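Local coordinates for protein 1d10 (Caenorhabditis elegans, PDB 1T9F), which is of unknown function but carries three MIR repeats that build a beta-trefoil of the kind found in SDF2-like proteins, at residues Trp117-Asn122 against Phe132-Ala137; Ala68-Asp73 against Asn122-Leu127; Leu143-Gln148 against Ser170-Ala175. One frame throughout, in Å; residues are numbered along the deposited sequence.

Contact 1 of 3, residues Trp117-Asn122 against Phe132-Ala137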
loop_
_atom_site.group_PDB
_atom_site.type_symbol
_atom_site.label_atom_id
_atom_site.label_comp_id
_atom_site.label_asym_id
_atom_site.label_seq_id
_atom_site.Cartn_x
_atom_site.Cartn_y
_atom_site.Cartn_z
ATOM N N TRP A 117 2.735 3.926 7.425
ATOM C CA TRP A 117 3.763 3.241 6.648
ATOM C C TRP A 117 4.929 4.197 6.387
ATOM O O TRP A 117 4.719 5.343 5.985
ATOM C CB TRP A 117 3.215 2.768 5.300
ATOM C CG TRP A 117 2.096 1.779 5.409
ATOM C CD1 TRP A 117 0.782 2.056 5.640
ATOM C CD2 TRP A 117 2.193 0.353 5.300
ATOM N NE1 TRP A 117 0.050 0.896 5.678
ATOM C CE2 TRP A 117 0.888 -0.166 5.475
ATOM C CE3 TRP A 117 3.249 -0.535 5.073
ATOM C CZ2 TRP A 117 0.613 -1.534 5.430
ATOM C CZ3 TRP A 117 2.975 -1.902 5.026
ATOM C CH2 TRP A 117 1.665 -2.387 5.206
ATOM N N THR A 118 6.148 3.723 6.620
ATOM C CA THR A 118 7.333 4.536 6.390
ATOM C C THR A 118 7.719 4.410 4.931
ATOM O O THR A 118 7.825 3.301 4.405
ATOM C CB THR A 118 8.514 4.062 7.250
ATOM O OG1 THR A 118 8.161 4.142 8.632
ATOM C CG2 THR A 118 9.740 4.937 7.001
ATOM N N VAL A 119 7.912 5.539 4.265
ATOM C CA VAL A 119 8.292 5.509 2.863
ATOM C C VAL A 119 9.801 5.325 2.778
ATOM O O VAL A 119 10.567 6.123 3.318
ATOM C CB VAL A 119 7.905 6.802 2.136
ATOM C CG1 VAL A 119 8.166 6.654 0.646
ATOM C CG2 VAL A 119 6.431 7.113 2.382
ATOM N N ILE A 120 10.222 4.258 2.112
ATOM C CA ILE A 120 11.643 3.983 1.983
ATOM C C ILE A 120 12.154 4.301 0.588
ATOM O O ILE A 120 12.096 3.466 -0.315
ATOM C CB ILE A 120 11.958 2.509 2.320
ATOM C CG1 ILE A 120 11.497 2.198 3.739
ATOM C CG2 ILE A 120 13.462 2.245 2.207
ATOM C CD1 ILE A 120 11.711 0.769 4.145
ATOM N N CYS A 121 12.612 5.534 0.408
ATOM C CA CYS A 121 13.183 5.953 -0.858
ATOM C C CYS A 121 14.561 6.567 -0.605
ATOM O O CYS A 121 14.896 6.900 0.532
ATOM C CB CYS A 121 12.271 6.932 -1.617
ATOM S SG CYS A 121 11.427 8.347 -0.818
ATOM N N ASN A 122 15.369 6.686 -1.652
ATOM C CA ASN A 122 16.709 7.243 -1.498
ATOM C C ASN A 122 16.710 8.751 -1.652
ATOM O O ASN A 122 15.880 9.315 -2.364
ATOM C CB ASN A 122 17.672 6.605 -2.496
ATOM C CG ASN A 122 17.994 5.178 -2.138
ATOM O OD1 ASN A 122 18.374 4.886 -1.003
ATOM N ND2 ASN A 122 17.848 4.273 -3.100
ATOM N N PHE A 132 10.525 2.266 -4.623
ATOM C CA PHE A 132 10.523 2.462 -3.190
ATOM C C PHE A 132 9.913 1.266 -2.491
ATOM O O PHE A 132 9.340 0.384 -3.129
ATOM C CB PHE A 132 9.703 3.714 -2.838
ATOM C CG PHE A 132 8.240 3.618 -3.224
ATOM C CD1 PHE A 132 7.824 3.892 -4.526
ATOM C CD2 PHE A 132 7.284 3.220 -2.292
ATOM C CE1 PHE A 132 6.471 3.769 -4.896
ATOM C CE2 PHE A 132 5.937 3.094 -2.651
ATOM C CZ PHE A 132 5.531 3.367 -3.951
ATOM N N LYS A 133 10.059 1.234 -1.175
ATOM C CA LYS A 133 9.460 0.184 -0.378
ATOM C C LYS A 133 8.599 0.903 0.652
ATOM O O LYS A 133 8.732 2.118 0.852
ATOM C CB LYS A 133 10.529 -0.658 0.322
ATOM C CG LYS A 133 11.324 -1.542 -0.620
ATOM C CD LYS A 133 12.442 -2.259 0.102
ATOM C CE LYS A 133 13.755 -1.487 0.007
ATOM N NZ LYS A 133 14.289 -1.457 -1.388
ATOM N N LEU A 134 7.701 0.165 1.285
ATOM C CA LEU A 134 6.842 0.726 2.313
ATOM C C LEU A 134 6.953 -0.195 3.503
ATOM O O LEU A 134 6.583 -1.366 3.432
ATOM C CB LEU A 134 5.385 0.801 1.852
ATOM C CG LEU A 134 4.996 1.907 0.871
ATOM C CD1 LEU A 134 3.515 1.743 0.513
ATOM C CD2 LEU A 134 5.240 3.281 1.486
ATOM N N ARG A 135 7.463 0.338 4.602
ATOM C CA ARG A 135 7.636 -0.462 5.798
ATOM C C ARG A 135 6.617 -0.085 6.862
ATOM O O ARG A 135 6.562 1.064 7.293
ATOM C CB ARG A 135 9.057 -0.263 6.333
ATOM C CG ARG A 135 9.507 -1.325 7.306
ATOM C CD ARG A 135 10.975 -1.114 7.711
ATOM N NE ARG A 135 11.487 -2.252 8.468
ATOM C CZ ARG A 135 12.741 -2.365 8.901
ATOM N NH1 ARG A 135 13.624 -1.404 8.658
ATOM N NH2 ARG A 135 13.113 -3.444 9.568
ATOM N N HIS A 136 5.812 -1.055 7.285
ATOM C CA HIS A 136 4.797 -0.800 8.299
ATOM C C HIS A 136 5.484 -0.261 9.550
ATOM O O HIS A 136 6.369 -0.908 10.116
ATOM C CB HIS A 136 4.041 -2.080 8.634
ATOM C CG HIS A 136 2.776 -1.850 9.399
ATOM N ND1 HIS A 136 2.488 -2.507 10.577
ATOM C CD2 HIS A 136 1.708 -1.058 9.138
ATOM C CE1 HIS A 136 1.295 -2.131 11.007
ATOM N NE2 HIS A 136 0.801 -1.253 10.151
ATOM N N ALA A 137 5.066 0.924 9.977
ATOM C CA ALA A 137 5.656 1.570 11.135
ATOM C C ALA A 137 5.553 0.779 12.435
ATOM O O ALA A 137 6.548 0.613 13.141
ATOM C CB ALA A 137 5.041 2.944 11.320
HETATM O O HOH W 1 9.119 1.904 9.491
#

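Contact 2 of 3, residues Ala68-Asp73 against Asn122-Leu127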
loop_
_atom_site.group_PDB
_atom_site.type_symbol
_atom_site.label_atom_id
_atom_site.label_comp_id
_atom_site.label_asym_id
_atom_site.label_seq_id
_atom_site.Cartn_x
_atom_site.Cartn_y
_atom_site.Cartn_z
ATOM N N ALA A 68 5.578 18.113 -0.615
ATOM C CA ALA A 68 6.416 17.003 -1.025
ATOM C C ALA A 68 6.530 16.057 0.154
ATOM O O ALA A 68 6.466 16.479 1.307
ATOM C CB ALA A 68 7.796 17.506 -1.426
ATOM N N ILE A 69 6.672 14.770 -0.131
ATOM C CA ILE A 69 6.827 13.792 0.933
ATOM C C ILE A 69 8.304 13.446 0.975
ATOM O O ILE A 69 8.896 13.091 -0.047
ATOM C CB ILE A 69 6.009 12.523 0.663
ATOM C CG1 ILE A 69 4.517 12.872 0.649
ATOM C CG2 ILE A 69 6.306 11.471 1.736
ATOM C CD1 ILE A 69 3.644 11.745 0.205
ATOM N N LYS A 70 8.901 13.566 2.154
ATOM C CA LYS A 70 10.315 13.275 2.307
ATOM C C LYS A 70 10.502 11.794 2.593
ATOM O O LYS A 70 9.652 11.177 3.234
ATOM C CB LYS A 70 10.899 14.111 3.454
ATOM C CG LYS A 70 10.806 15.634 3.255
ATOM C CD LYS A 70 9.371 16.137 3.406
ATOM C CE LYS A 70 9.266 17.641 3.180
ATOM N NZ LYS A 70 7.873 18.142 3.370
ATOM N N CYS A 71 11.606 11.220 2.114
ATOM C CA CYS A 71 11.882 9.804 2.353
ATOM C C CYS A 71 12.118 9.616 3.841
ATOM O O CYS A 71 12.736 10.457 4.490
ATOM C CB CYS A 71 13.102 9.334 1.538
ATOM S SG CYS A 71 12.881 9.655 -0.243
ATOM N N GLY A 72 11.609 8.516 4.382
ATOM C CA GLY A 72 11.763 8.256 5.795
ATOM C C GLY A 72 10.522 8.678 6.563
ATOM O O GLY A 72 10.286 8.211 7.676
ATOM N N ASP A 73 9.730 9.573 5.984
ATOM C CA ASP A 73 8.503 10.016 6.643
ATOM C C ASP A 73 7.422 8.947 6.539
ATOM O O ASP A 73 7.435 8.127 5.621
ATOM C CB ASP A 73 7.991 11.317 6.013
ATOM C CG ASP A 73 8.601 12.556 6.649
ATOM O OD1 ASP A 73 8.282 13.670 6.185
ATOM O OD2 ASP A 73 9.389 12.418 7.611
ATOM N N ASN A 122 15.369 6.686 -1.652
ATOM C CA ASN A 122 16.709 7.243 -1.498
ATOM C C ASN A 122 16.710 8.751 -1.652
ATOM O O ASN A 122 15.880 9.315 -2.364
ATOM C CB ASN A 122 17.672 6.605 -2.496
ATOM C CG ASN A 122 17.994 5.178 -2.138
ATOM O OD1 ASN A 122 18.374 4.886 -1.003
ATOM N ND2 ASN A 122 17.848 4.273 -3.100
ATOM N N GLY A 123 17.661 9.398 -0.987
ATOM C CA GLY A 123 17.719 10.846 -1.022
ATOM C C GLY A 123 16.699 11.269 0.015
ATOM O O GLY A 123 16.471 10.538 0.979
ATOM N N ASP A 124 16.079 12.428 -0.151
ATOM C CA ASP A 124 15.081 12.819 0.829
ATOM C C ASP A 124 13.952 13.635 0.234
ATOM O O ASP A 124 13.755 14.800 0.565
ATOM C CB ASP A 124 15.720 13.575 1.996
ATOM C CG ASP A 124 14.882 13.484 3.262
ATOM O OD1 ASP A 124 13.707 13.903 3.215
ATOM O OD2 ASP A 124 15.387 12.985 4.294
ATOM N N GLU A 125 13.215 12.991 -0.662
ATOM C CA GLU A 125 12.071 13.583 -1.326
ATOM C C GLU A 125 11.563 12.563 -2.337
ATOM O O GLU A 125 12.150 12.374 -3.404
ATOM C CB GLU A 125 12.449 14.899 -2.014
ATOM C CG GLU A 125 11.411 15.985 -1.780
ATOM C CD GLU A 125 11.918 17.379 -2.090
ATOM O OE1 GLU A 125 11.194 18.343 -1.767
ATOM O OE2 GLU A 125 13.028 17.516 -2.652
ATOM N N TRP A 126 10.485 11.890 -1.953
ATOM C CA TRP A 126 9.845 10.867 -2.762
ATOM C C TRP A 126 9.628 11.349 -4.187
ATOM O O TRP A 126 8.793 12.215 -4.429
ATOM C CB TRP A 126 8.507 10.499 -2.122
ATOM C CG TRP A 126 7.872 9.253 -2.641
ATOM C CD1 TRP A 126 8.353 8.420 -3.612
ATOM C CD2 TRP A 126 6.634 8.689 -2.203
ATOM N NE1 TRP A 126 7.483 7.370 -3.805
ATOM C CE2 TRP A 126 6.419 7.509 -2.953
ATOM C CE3 TRP A 126 5.680 9.068 -1.248
ATOM C CZ2 TRP A 126 5.289 6.706 -2.776
ATOM C CZ3 TRP A 126 4.555 8.267 -1.074
ATOM C CH2 TRP A 126 4.371 7.099 -1.836
ATOM N N LEU A 127 10.386 10.782 -5.124
ATOM C CA LEU A 127 10.279 11.145 -6.536
ATOM C C LEU A 127 9.399 10.122 -7.251
ATOM O O LEU A 127 9.504 8.917 -7.015
ATOM C CB LEU A 127 11.667 11.170 -7.185
ATOM C CG LEU A 127 12.761 12.023 -6.534
ATOM C CD1 LEU A 127 14.084 11.779 -7.249
ATOM C CD2 LEU A 127 12.384 13.497 -6.585
#

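Contact 3 of 3, residues Leu143-Gln148 against Ser170-Ala175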
loop_
_atom_site.group_PDB
_atom_site.type_symbol
_atom_site.label_atom_id
_atom_site.label_comp_id
_atom_site.label_asym_id
_atom_site.label_seq_id
_atom_site.Cartn_x
_atom_site.Cartn_y
_atom_site.Cartn_z
ATOM N N LEU A 143 5.652 -4.040 2.838
ATOM C CA LEU A 143 4.492 -4.338 2.003
ATOM C C LEU A 143 5.081 -5.148 0.853
ATOM O O LEU A 143 5.976 -4.665 0.162
ATOM C CB LEU A 143 3.878 -3.036 1.472
ATOM C CG LEU A 143 2.674 -3.175 0.537
ATOM C CD1 LEU A 143 1.487 -3.715 1.314
ATOM C CD2 LEU A 143 2.348 -1.814 -0.063
ATOM N N SER A 144 4.600 -6.372 0.651
ATOM C CA SER A 144 5.158 -7.209 -0.411
ATOM C C SER A 144 4.168 -8.177 -1.027
ATOM O O SER A 144 3.190 -8.571 -0.393
ATOM C CB SER A 144 6.327 -8.045 0.130
ATOM O OG SER A 144 7.250 -7.270 0.873
ATOM N N LEU A 145 4.427 -8.553 -2.275
ATOM C CA LEU A 145 3.595 -9.546 -2.935
ATOM C C LEU A 145 4.204 -10.859 -2.439
ATOM O O LEU A 145 5.424 -11.050 -2.509
ATOM C CB LEU A 145 3.722 -9.447 -4.458
ATOM C CG LEU A 145 3.176 -8.171 -5.107
ATOM C CD1 LEU A 145 3.192 -8.318 -6.626
ATOM C CD2 LEU A 145 1.756 -7.923 -4.618
ATOM N N SER A 146 3.367 -11.738 -1.905
ATOM C CA SER A 146 3.830 -13.023 -1.387
ATOM C C SER A 146 4.253 -13.944 -2.518
ATOM O O SER A 146 5.029 -14.874 -2.313
ATOM C CB SER A 146 2.717 -13.705 -0.597
ATOM O OG SER A 146 1.692 -14.129 -1.474
ATOM N N GLY A 147 3.731 -13.682 -3.713
ATOM C CA GLY A 147 4.053 -14.511 -4.860
ATOM C C GLY A 147 2.913 -15.478 -5.115
ATOM O O GLY A 147 2.904 -16.215 -6.099
ATOM N N GLN A 148 1.944 -15.475 -4.207
ATOM C CA GLN A 148 0.778 -16.334 -4.331
ATOM C C GLN A 148 -0.332 -15.575 -5.038
ATOM O O GLN A 148 -0.353 -14.345 -5.036
ATOM C CB GLN A 148 0.292 -16.771 -2.948
ATOM C CG GLN A 148 1.216 -17.752 -2.258
ATOM C CD GLN A 148 1.394 -19.018 -3.068
ATOM O OE1 GLN A 148 0.426 -19.720 -3.365
ATOM N NE2 GLN A 148 2.632 -19.313 -3.441
ATOM N N SER A 170 8.927 -6.779 -2.761
ATOM C CA SER A 170 8.867 -5.572 -1.927
ATOM C C SER A 170 9.069 -4.237 -2.647
ATOM O O SER A 170 8.790 -3.180 -2.082
ATOM C CB SER A 170 9.897 -5.674 -0.798
ATOM O OG SER A 170 9.736 -6.877 -0.062
ATOM N N ALA A 171 9.548 -4.270 -3.883
ATOM C CA ALA A 171 9.783 -3.033 -4.617
ATOM C C ALA A 171 8.535 -2.518 -5.333
ATOM O O ALA A 171 7.889 -3.251 -6.077
ATOM C CB ALA A 171 10.908 -3.230 -5.612
ATOM N N TRP A 172 8.202 -1.251 -5.101
ATOM C CA TRP A 172 7.043 -0.636 -5.738
ATOM C C TRP A 172 7.444 0.609 -6.516
ATOM O O TRP A 172 8.508 1.193 -6.287
ATOM C CB TRP A 172 5.984 -0.246 -4.694
ATOM C CG TRP A 172 5.475 -1.411 -3.891
ATOM C CD1 TRP A 172 6.030 -1.931 -2.756
ATOM C CD2 TRP A 172 4.332 -2.222 -4.189
ATOM N NE1 TRP A 172 5.302 -3.019 -2.325
ATOM C CE2 TRP A 172 4.254 -3.220 -3.191
ATOM C CE3 TRP A 172 3.365 -2.204 -5.209
ATOM C CZ2 TRP A 172 3.251 -4.194 -3.182
ATOM C CZ3 TRP A 172 2.364 -3.176 -5.197
ATOM C CH2 TRP A 172 2.318 -4.158 -4.188
ATOM N N LYS A 173 6.558 1.013 -7.414
ATOM C CA LYS A 173 6.747 2.181 -8.260
ATOM C C LYS A 173 5.410 2.915 -8.341
ATOM O O LYS A 173 4.357 2.285 -8.438
ATOM C CB LYS A 173 7.187 1.731 -9.653
ATOM C CG LYS A 173 7.198 2.815 -10.692
ATOM C CD LYS A 173 7.417 2.226 -12.087
ATOM C CE LYS A 173 6.312 1.231 -12.434
ATOM N NZ LYS A 173 6.415 0.695 -13.817
ATOM N N VAL A 174 5.455 4.243 -8.304
ATOM C CA VAL A 174 4.247 5.054 -8.362
ATOM C C VAL A 174 3.921 5.463 -9.792
ATOM O O VAL A 174 4.804 5.546 -10.640
ATOM C CB VAL A 174 4.400 6.328 -7.489
ATOM C CG1 VAL A 174 3.367 7.363 -7.875
ATOM C CG2 VAL A 174 4.237 5.970 -6.024
ATOM N N ALA A 175 2.642 5.706 -10.057
ATOM C CA ALA A 175 2.192 6.129 -11.379
ATOM C C ALA A 175 0.917 6.950 -11.215
ATOM O O ALA A 175 0.074 6.653 -10.362
ATOM C CB ALA A 175 1.928 4.911 -12.267
HETATM O O HOH W 2 7.815 -2.579 0.659
#

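Contact 1 of 3, residues Trp117-Asn122 against Phe132-Ala137
Thr118 and Arg135 face each other as a hydrogen-bonded pair of antiparallel strands, and Ile120 with Lys133 repeats the pattern two residues on. Four backbone bonds result: Thr118 N reaches Arg135 O at 2.8 Å, Arg135 N returns to Thr118 O, and Ile120 and Lys133 exchange the same two bonds. Val119 with Leu134 is the non-hydrogen-bonded pair between them, where the CA of Leu134 also makes a CA-H...O contact with Thr118 O; Trp117 with His136 is the next such pair, beyond Thr118.

The aromatic contact is a tilted edge-to-face one. His136 presents its edge to the face of the Trp117 six-membered ring, centroids 4.9 Å apart and planes at 58°; its CB sits over the same ring as a CH-pi partner. With CG anti to the backbone N (chi1 -166°), the imidazole is carried across the indole, while its two nitrogens bond to Thr139 OG1 and Gly114 O. Trp117 NE1 is likewise satisfied, by Leu86 O.

Apolar contacts divide by face. On the same face of the sheet as the indole, Val119 CG2 and Leu134 CD2 meet at 4.1 Å, their branched side chains pointing the same way into the buried side. On the other face Ile120 CD1 lies 3.6 Å from Arg135 CB, so the arginine's aliphatic root covers the isoleucine while its NE reaches Gly140 O. There a water bonds Thr118 OG1 at 2.6 Å, a polar group suited to this more exposed side.

This is a beta hairpin, with apolar and aromatic residues turned inward, in the six-stranded antiparallel barrel of a beta-trefoil.

Contact 2 of 3, residues Ala68-Asp73 against Asn122-Leu127
Ile69 and Trp126 bring together the loop leading into strand 74-79 and the connection between strands 117-120 and 131-136, by one backbone bond and one apolar contact. Trp126 N donates to Ile69 O at 2.8 Å, lying nearly along the C=O axis, although the N-H...O angle of 148° is bent. Glu125 CA adds a CA-H...O contact to the same oxygen.

The isoleucine can be followed outward. Its CB lies in the plane of the indole, at the edge, 4.0 Å from Trp126 CE3. The CG2 branch approaches the same carbon at 3.9 Å, and CG1, held beside the backbone N at chi1 -64°, carries CD1 along the ring, 3.7 Å from CE3 and close to CZ3 as well. A branched, flexible-tipped residue thus lines the rim of the benzene half of the ring, the two side chains running side by side. Ile55 and Ile75 touch both of them, and Phe132 meets the indole edge-to-face.

Further along, Cys71 wedges into the bend of 122-127. Its CB lies 3.6 Å from Gly123 O, while SG, bonded to Cys121, sits 3.4 Å from Glu125 N. Ala68 CB lies 3.5 Å from Glu125 OE1, and Lys70 NZ curls back to Ala68 O. Gly72 fits the type II turn from Lys70 to Asp73, because its backbone angles would drive a CB into the carbonyl oxygen of Cys71.

The chemistry is mixed: apolar packing and one hydrogen bond join the loops, the disulfide ties 68-73 to the residue just ahead of 122-127, and the buried Glu125 N, beside sulfur, has no partner in the model.

Contact 3 of 3, residues Leu143-Gln148 against Ser170-Ala175
Trp172 directs its indole NE1 at Leu143 O, 3.1 Å away, in an almost straight bond of 178°. The oxygen lies in the ring plane, but the donor stands 59° out of the carbonyl plane, so the N-H points straight at the oxygen without meeting a lone pair. The rest of the indole meets apolar side chains. Leu143 CD2 covers one face of the ring, 3.7 Å above the plane and offset toward the rim, and its CG comes 3.9 Å from Trp172 CZ2; chi1 of 178° swings the leucine's CG away from its own N and sets its branches across the indole at about a right angle. Leu145 CD2 approaches Trp172 CH2 at 3.8 Å. Nearby, Ser144 OG and Ser170 OG share a 2.7 Å hydrogen bond, small hydroxyl residues being suited to so close a meeting of buried backbones.

The next shell holds these groups in place. A water lies between Leu143 O, at 2.8 Å, and Ser170 O. Thr163 OG1 bonds to Ser144 OG, and Thr167 N to Ser170 OG. Asn17 touches Trp172 and Leu145, whereas Val160 packs on both leucines.

Replacing Trp172 by a phenylalanine would remove NE1 and is likely to leave Leu143 O, beside the water, without its indole donor and open a gap beside Leu145.

Chemically, the wide indole of strand 172-175 ties the barrel to strand 142-146 of the second sheet by filling space and supplying one buried N-H, while the paired hydroxyls, each with a further partner, form a small buried polar network beside it.

From the N terminus, the chain first reaches 68-73, just before strand 74-79, and contact 2 closes the long loop back to 122-127. Before that loop ends, 117-122 opens contact 1, the short hairpin closed at 132-137; contacts 1 and 2 thus cross, sharing Asn122 and tied by the Cys71-Cys121 disulfide. Contact 3 follows in series, from 143-148 to 170-175. It meets contact 1 through backbone bonds between Phe132 and Trp172 and between Leu134 and Leu143, joining the hairpin to strand 172-175 and to strand 142-146 of the second sheet. Phe132, Trp126 and Val174 pack together where all three contacts converge.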